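PDB 3IG2: phenylalanine--tRNA ligase beta subunit from Bacteroides fragilis, which forms, with the alpha subunit, the alpha2-beta2 enzyme that attaches L-phenylalanine to tRNA(Phe) at the cost of ATP, this chain being the beta subunit's catalytic-like core domain. Local coordinates for residues 8-13 with 87-92; 71-76 with 82-87. One frame throughout, in Å; residues are numbered along the deposited sequence.

Contact 1 of 2, residues 8-13 with 87-92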
loop_
_atom_site.group_PDB
_atom_site.type_symbol
_atom_site.label_atom_id
_atom_site.label_comp_id
_atom_site.label_asym_id
_atom_site.label_seq_id
_atom_site.Cartn_x
_atom_site.Cartn_y
_atom_site.Cartn_z
ATOM N N LYS B 8 -23.729 -0.317 11.017
ATOM C CA LYS B 8 -22.360 -0.605 11.414
ATOM C C LYS B 8 -21.601 -1.348 10.301
ATOM O O LYS B 8 -20.515 -0.923 9.888
ATOM C CB LYS B 8 -22.357 -1.411 12.711
ATOM C CG LYS B 8 -20.989 -1.537 13.367
ATOM C CD LYS B 8 -21.104 -1.544 14.895
ATOM C CE LYS B 8 -21.469 -0.162 15.441
ATOM N NZ LYS B 8 -20.986 -0.007 16.839
ATOM N N LEU B 9 -22.193 -2.431 9.793
ATOM C CA LEU B 9 -21.577 -3.231 8.723
ATOM C C LEU B 9 -21.439 -2.479 7.421
ATOM O O LEU B 9 -20.445 -2.647 6.731
ATOM C CB LEU B 9 -22.322 -4.549 8.499
ATOM C CG LEU B 9 -22.302 -5.530 9.680
ATOM C CD1 LEU B 9 -23.212 -6.709 9.390
ATOM C CD2 LEU B 9 -20.878 -6.009 10.006
ATOM N N GLN B 10 -22.433 -1.667 7.062
ATOM C CA GLN B 10 -22.328 -0.853 5.865
ATOM C C GLN B 10 -21.098 0.045 5.940
ATOM O O GLN B 10 -20.377 0.184 4.962
ATOM C CB GLN B 10 -23.547 0.055 5.693
ATOM C CG GLN B 10 -24.799 -0.648 5.200
ATOM C CD GLN B 10 -25.946 0.324 4.943
ATOM O OE1 GLN B 10 -25.816 1.270 4.140
ATOM N NE2 GLN B 10 -27.092 0.077 5.597
ATOM N N ASN B 11 -20.888 0.660 7.104
ATOM C CA ASN B 11 -19.751 1.542 7.318
ATOM C C ASN B 11 -18.446 0.749 7.196
ATOM O O ASN B 11 -17.502 1.201 6.531
ATOM C CB ASN B 11 -19.843 2.253 8.674
ATOM C CG ASN B 11 -18.607 3.103 8.968
ATOM O OD1 ASN B 11 -18.335 4.092 8.269
ATOM N ND2 ASN B 11 -17.847 2.713 9.996
ATOM N N LEU B 12 -18.412 -0.441 7.802
ATOM C CA LEU B 12 -17.221 -1.285 7.792
ATOM C C LEU B 12 -16.868 -1.683 6.350
ATOM O O LEU B 12 -15.705 -1.612 5.941
ATOM C CB LEU B 12 -17.454 -2.518 8.659
ATOM C CG LEU B 12 -16.816 -2.700 10.056
ATOM C CD1 LEU B 12 -16.174 -1.439 10.692
ATOM C CD2 LEU B 12 -17.794 -3.390 11.028
ATOM N N VAL B 13 -17.882 -2.073 5.577
ATOM C CA VAL B 13 -17.669 -2.458 4.168
ATOM C C VAL B 13 -17.225 -1.287 3.298
ATOM O O VAL B 13 -16.347 -1.452 2.445
ATOM C CB VAL B 13 -18.900 -3.185 3.580
ATOM C CG1 VAL B 13 -18.783 -3.346 2.070
ATOM C CG2 VAL B 13 -19.035 -4.579 4.232
ATOM N N PHE B 87 -18.555 1.861 -5.840
ATOM C CA PHE B 87 -19.574 1.112 -5.140
ATOM C C PHE B 87 -20.739 2.012 -4.772
ATOM O O PHE B 87 -20.574 3.227 -4.622
ATOM C CB PHE B 87 -19.014 0.363 -3.912
ATOM C CG PHE B 87 -18.647 1.241 -2.753
ATOM C CD1 PHE B 87 -19.553 1.473 -1.730
ATOM C CD2 PHE B 87 -17.362 1.793 -2.654
ATOM C CE1 PHE B 87 -19.217 2.274 -0.644
ATOM C CE2 PHE B 87 -17.016 2.609 -1.576
ATOM C CZ PHE B 87 -17.941 2.855 -0.562
ATOM N N GLU B 88 -21.918 1.410 -4.629
ATOM C CA GLU B 88 -23.089 2.171 -4.270
ATOM C C GLU B 88 -23.984 1.322 -3.408
ATOM O O GLU B 88 -24.217 0.170 -3.729
ATOM C CB GLU B 88 -23.825 2.661 -5.520
ATOM C CG GLU B 88 -25.163 3.354 -5.205
ATOM C CD GLU B 88 -25.809 3.956 -6.436
ATOM O OE1 GLU B 88 -25.350 3.615 -7.562
ATOM O OE2 GLU B 88 -26.760 4.775 -6.274
ATOM N N PHE B 89 -24.431 1.889 -2.284
ATOM C CA PHE B 89 -25.547 1.335 -1.533
ATOM C C PHE B 89 -26.828 2.051 -1.949
ATOM O O PHE B 89 -26.865 3.281 -2.010
ATOM C CB PHE B 89 -25.360 1.561 -0.052
ATOM C CG PHE B 89 -24.304 0.716 0.564
ATOM C CD1 PHE B 89 -24.615 -0.511 1.085
ATOM C CD2 PHE B 89 -23.002 1.177 0.656
ATOM C CE1 PHE B 89 -23.652 -1.313 1.655
ATOM C CE2 PHE B 89 -22.006 0.390 1.242
ATOM C CZ PHE B 89 -22.342 -0.874 1.746
ATOM N N GLY B 90 -27.879 1.293 -2.226
ATOM C CA GLY B 90 -29.134 1.926 -2.594
ATOM C C GLY B 90 -30.314 0.981 -2.634
ATOM O O GLY B 90 -30.148 -0.239 -2.754
ATOM N N ASN B 91 -31.508 1.550 -2.516
ATOM C CA ASN B 91 -32.727 0.783 -2.709
ATOM C C ASN B 91 -33.029 0.603 -4.180
ATOM O O ASN B 91 -32.775 1.523 -4.979
ATOM C CB ASN B 91 -33.915 1.491 -2.077
ATOM C CG ASN B 91 -33.871 1.471 -0.536
ATOM O OD1 ASN B 91 -33.953 2.512 0.084
ATOM N ND2 ASN B 91 -33.746 0.297 0.057
ATOM N N CYS B 92 -33.576 -0.575 -4.503
ATOM C CA CYS B 92 -34.237 -0.847 -5.769
ATOM C C CYS B 92 -35.679 -1.203 -5.482
ATOM O O CYS B 92 -36.028 -1.478 -4.353
ATOM C CB CYS B 92 -33.555 -2.006 -6.510
ATOM S SG CYS B 92 -31.928 -1.538 -7.056
#

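Contact 2 of 2, residues 71-76 with 82-87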
loop_
_atom_site.group_PDB
_atom_site.type_symbol
_atom_site.label_atom_id
_atom_site.label_comp_id
_atom_site.label_asym_id
_atom_site.label_seq_id
_atom_site.Cartn_x
_atom_site.Cartn_y
_atom_site.Cartn_z
ATOM N N GLU B 71 -23.776 4.578 -16.362
ATOM C CA GLU B 71 -23.809 6.025 -16.620
ATOM C C GLU B 71 -22.630 6.752 -15.946
ATOM O O GLU B 71 -21.968 7.581 -16.578
ATOM C CB GLU B 71 -25.116 6.645 -16.145
ATOM C CG GLU B 71 -26.359 6.227 -16.910
ATOM C CD GLU B 71 -27.647 6.604 -16.162
ATOM O OE1 GLU B 71 -27.543 7.066 -15.012
ATOM O OE2 GLU B 71 -28.759 6.475 -16.720
ATOM N N SER B 72 -22.371 6.412 -14.678
ATOM C CA SER B 72 -21.269 7.005 -13.907
ATOM C C SER B 72 -19.920 6.701 -14.543
ATOM O O SER B 72 -19.063 7.569 -14.595
ATOM C CB SER B 72 -21.272 6.506 -12.455
ATOM O OG SER B 72 -22.444 6.892 -11.755
ATOM N N ILE B 73 -19.725 5.467 -15.008
ATOM C CA ILE B 73 -18.464 5.073 -15.662
ATOM C C ILE B 73 -18.285 5.892 -16.936
ATOM O O ILE B 73 -17.206 6.459 -17.169
ATOM C CB ILE B 73 -18.383 3.550 -15.957
ATOM C CG1 ILE B 73 -18.054 2.766 -14.676
ATOM C CG2 ILE B 73 -17.303 3.273 -16.994
ATOM C CD1 ILE B 73 -18.436 1.302 -14.736
ATOM N N ALA B 74 -19.354 5.967 -17.730
ATOM C CA ALA B 74 -19.408 6.824 -18.910
ATOM C C ALA B 74 -19.013 8.286 -18.621
ATOM O O ALA B 74 -18.176 8.841 -19.342
ATOM C CB ALA B 74 -20.785 6.750 -19.566
ATOM N N HIS B 75 -19.586 8.899 -17.575
ATOM C CA HIS B 75 -19.243 10.281 -17.184
ATOM C C HIS B 75 -17.848 10.464 -16.509
ATOM O O HIS B 75 -17.354 11.602 -16.394
ATOM C CB HIS B 75 -20.373 10.915 -16.332
ATOM N N ASN B 76 -17.220 9.364 -16.091
ATOM C CA ASN B 76 -15.904 9.403 -15.428
ATOM C C ASN B 76 -14.749 8.994 -16.331
ATOM O O ASN B 76 -13.694 8.543 -15.860
ATOM C CB ASN B 76 -15.883 8.535 -14.163
ATOM C CG ASN B 76 -16.402 9.267 -12.941
ATOM O OD1 ASN B 76 -17.611 9.297 -12.672
ATOM N ND2 ASN B 76 -15.480 9.853 -12.178
ATOM N N ALA B 82 -5.823 4.563 -15.127
ATOM C CA ALA B 82 -6.395 3.934 -13.935
ATOM C C ALA B 82 -7.752 3.260 -14.140
ATOM O O ALA B 82 -8.624 3.750 -14.856
ATOM C CB ALA B 82 -6.469 4.934 -12.778
ATOM N N ASP B 83 -7.916 2.120 -13.487
ATOM C CA ASP B 83 -9.204 1.462 -13.412
ATOM C C ASP B 83 -10.123 2.339 -12.558
ATOM O O ASP B 83 -9.673 2.946 -11.593
ATOM C CB ASP B 83 -9.049 0.085 -12.749
ATOM C CG ASP B 83 -8.230 -0.907 -13.597
ATOM O OD1 ASP B 83 -8.208 -0.802 -14.851
ATOM O OD2 ASP B 83 -7.599 -1.802 -13.006
ATOM N N LEU B 84 -11.401 2.414 -12.917
ATOM C CA LEU B 84 -12.397 2.988 -12.037
ATOM C C LEU B 84 -12.928 1.879 -11.161
ATOM O O LEU B 84 -13.223 0.799 -11.660
ATOM C CB LEU B 84 -13.549 3.563 -12.837
ATOM C CG LEU B 84 -13.243 4.711 -13.779
ATOM C CD1 LEU B 84 -14.573 5.163 -14.361
ATOM C CD2 LEU B 84 -12.524 5.879 -13.060
ATOM N N LYS B 85 -13.041 2.156 -9.865
ATOM C CA LYS B 85 -13.656 1.242 -8.922
ATOM C C LYS B 85 -14.683 1.964 -8.092
ATOM O O LYS B 85 -14.338 2.810 -7.260
ATOM C CB LYS B 85 -12.613 0.610 -8.006
ATOM C CG LYS B 85 -11.552 -0.126 -8.772
ATOM C CD LYS B 85 -10.848 -1.134 -7.892
ATOM C CE LYS B 85 -9.671 -0.524 -7.244
ATOM N NZ LYS B 85 -8.533 -0.647 -8.166
ATOM N N PHE B 86 -15.949 1.604 -8.319
ATOM C CA PHE B 86 -17.063 2.276 -7.702
ATOM C C PHE B 86 -17.916 1.323 -6.871
ATOM O O PHE B 86 -18.007 0.133 -7.167
ATOM C CB PHE B 86 -17.978 2.859 -8.781
ATOM C CG PHE B 86 -17.375 3.985 -9.566
ATOM C CD1 PHE B 86 -16.510 4.902 -8.972
ATOM C CD2 PHE B 86 -17.710 4.157 -10.899
ATOM C CE1 PHE B 86 -15.970 5.970 -9.717
ATOM C CE2 PHE B 86 -17.192 5.220 -11.648
ATOM C CZ PHE B 86 -16.312 6.121 -11.057
ATOM N N PHE B 87 -18.555 1.861 -5.840
ATOM C CA PHE B 87 -19.574 1.112 -5.140
ATOM C C PHE B 87 -20.739 2.012 -4.772
ATOM O O PHE B 87 -20.574 3.227 -4.622
ATOM C CB PHE B 87 -19.014 0.363 -3.912
ATOM C CG PHE B 87 -18.647 1.241 -2.753
ATOM C CD1 PHE B 87 -19.553 1.473 -1.730
ATOM C CD2 PHE B 87 -17.362 1.793 -2.654
ATOM C CE1 PHE B 87 -19.217 2.274 -0.644
ATOM C CE2 PHE B 87 -17.016 2.609 -1.576
ATOM C CZ PHE B 87 -17.941 2.855 -0.562
#

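Contact 1 of 2, residues 8-13 with 87-92
Gln10 on helix 6-19 and Phe89 on strand 85-95 mark the closest backbone approach, with their CA atoms 8.4 Å apart, a spacing bridged mainly by the Phe89 ring and the Gln10 side chain. Phe89 sends its CB toward the helix, and with CG anti to the carbonyl carbon (chi1 -72°) its ring lies alongside the Gln10 side chain, the two reaching out from their backbones in opposite senses. Gln10 OE1 sits over one ring face, displaced toward the rim, 3.7 Å from Phe89 CD1. Further back along the extended glutamine, Gln10 CG lies 3.8 Å from Phe89 CE1. The amide is tilted 32° from the ring plane, so the overlap is only roughly parallel. Two polar partners fix the rotation of this amide: OE1 is hydrogen-bonded to Tyr113 and NE2 to Ser6, which keeps a polar group in place above an apolar ring. Here, in the catalytic-like module of the beta subunit, which has the class II synthetase fold, the chain's first helix packs on one face of the mixed, largely antiparallel sheet. One helical turn on, Val13 CG1 reaches Phe89 CZ obliquely at 4.3 Å, a loose apolar touch, while Gln10 O lies 3.9 Å from Phe89 CZ at the far end of the ring. Trp209 of the short helix 209-212 meets Phe89 edge-to-face and also packs against Gln10 and Val13.

Contact 2 of 2, residues 71-76 with 82-87
Ile73 and Leu84 are the nearest backbone points, 7.4 Å between their CA atoms, where the last turn of helix 66-75 lies against the chain entering strand 85-95. Leu84 and Phe86, two positions apart, both direct CB toward the helix and receive it as a pair. Leu84 CD1 rests against the helix end, 3.6 Å from Asn76 CB and 4.2 Å from Ile73 CG2. Phe86 stands beside it, with Leu84 CB over one ring face. At the ring's edge, in plane, comes Asn76 CB, and Asn76 CG lies 3.7 Å from Phe86 CZ; the amide is turned 66° from the ring. Ile73 uses both branches: CG2 goes to the leucine, whereas Ile73 CG1, anti to the carbonyl carbon (chi1 -77°), meets Phe86 CE2 obliquely at 4.0 Å. Trp118 of the neighbouring strand 109-121 touches both Ile73 and Phe86, carrying the packing into the sheet. Asp83 and Lys85 instead meet a second subunit, another copy of this protein. The contacts between the two segments are mainly apolar, so the helix end is held to the strand largely by shape and dispersion, with the strand's backbone bonding given to its sheet neighbours.

Contact 1 and contact 2 illustrate how alternation along one strand can serve two layers of a fold. Both use strand 85-95, yet their centres stand about 18 Å apart. Phe86 turns to helix 66-75, whereas the next residue, Phe87, turns the other way and packs on Ala14, Leu17 and Val18 of helix 6-19, the helix that Phe89 also meets. The sheet is thus flanked by both helices. In sequence, the short helix-to-strand connection of contact 2 lies within the span from 8 to 92, sharing Phe87 with contact 1. Both contacts are structural packing within the catalytic-like domain.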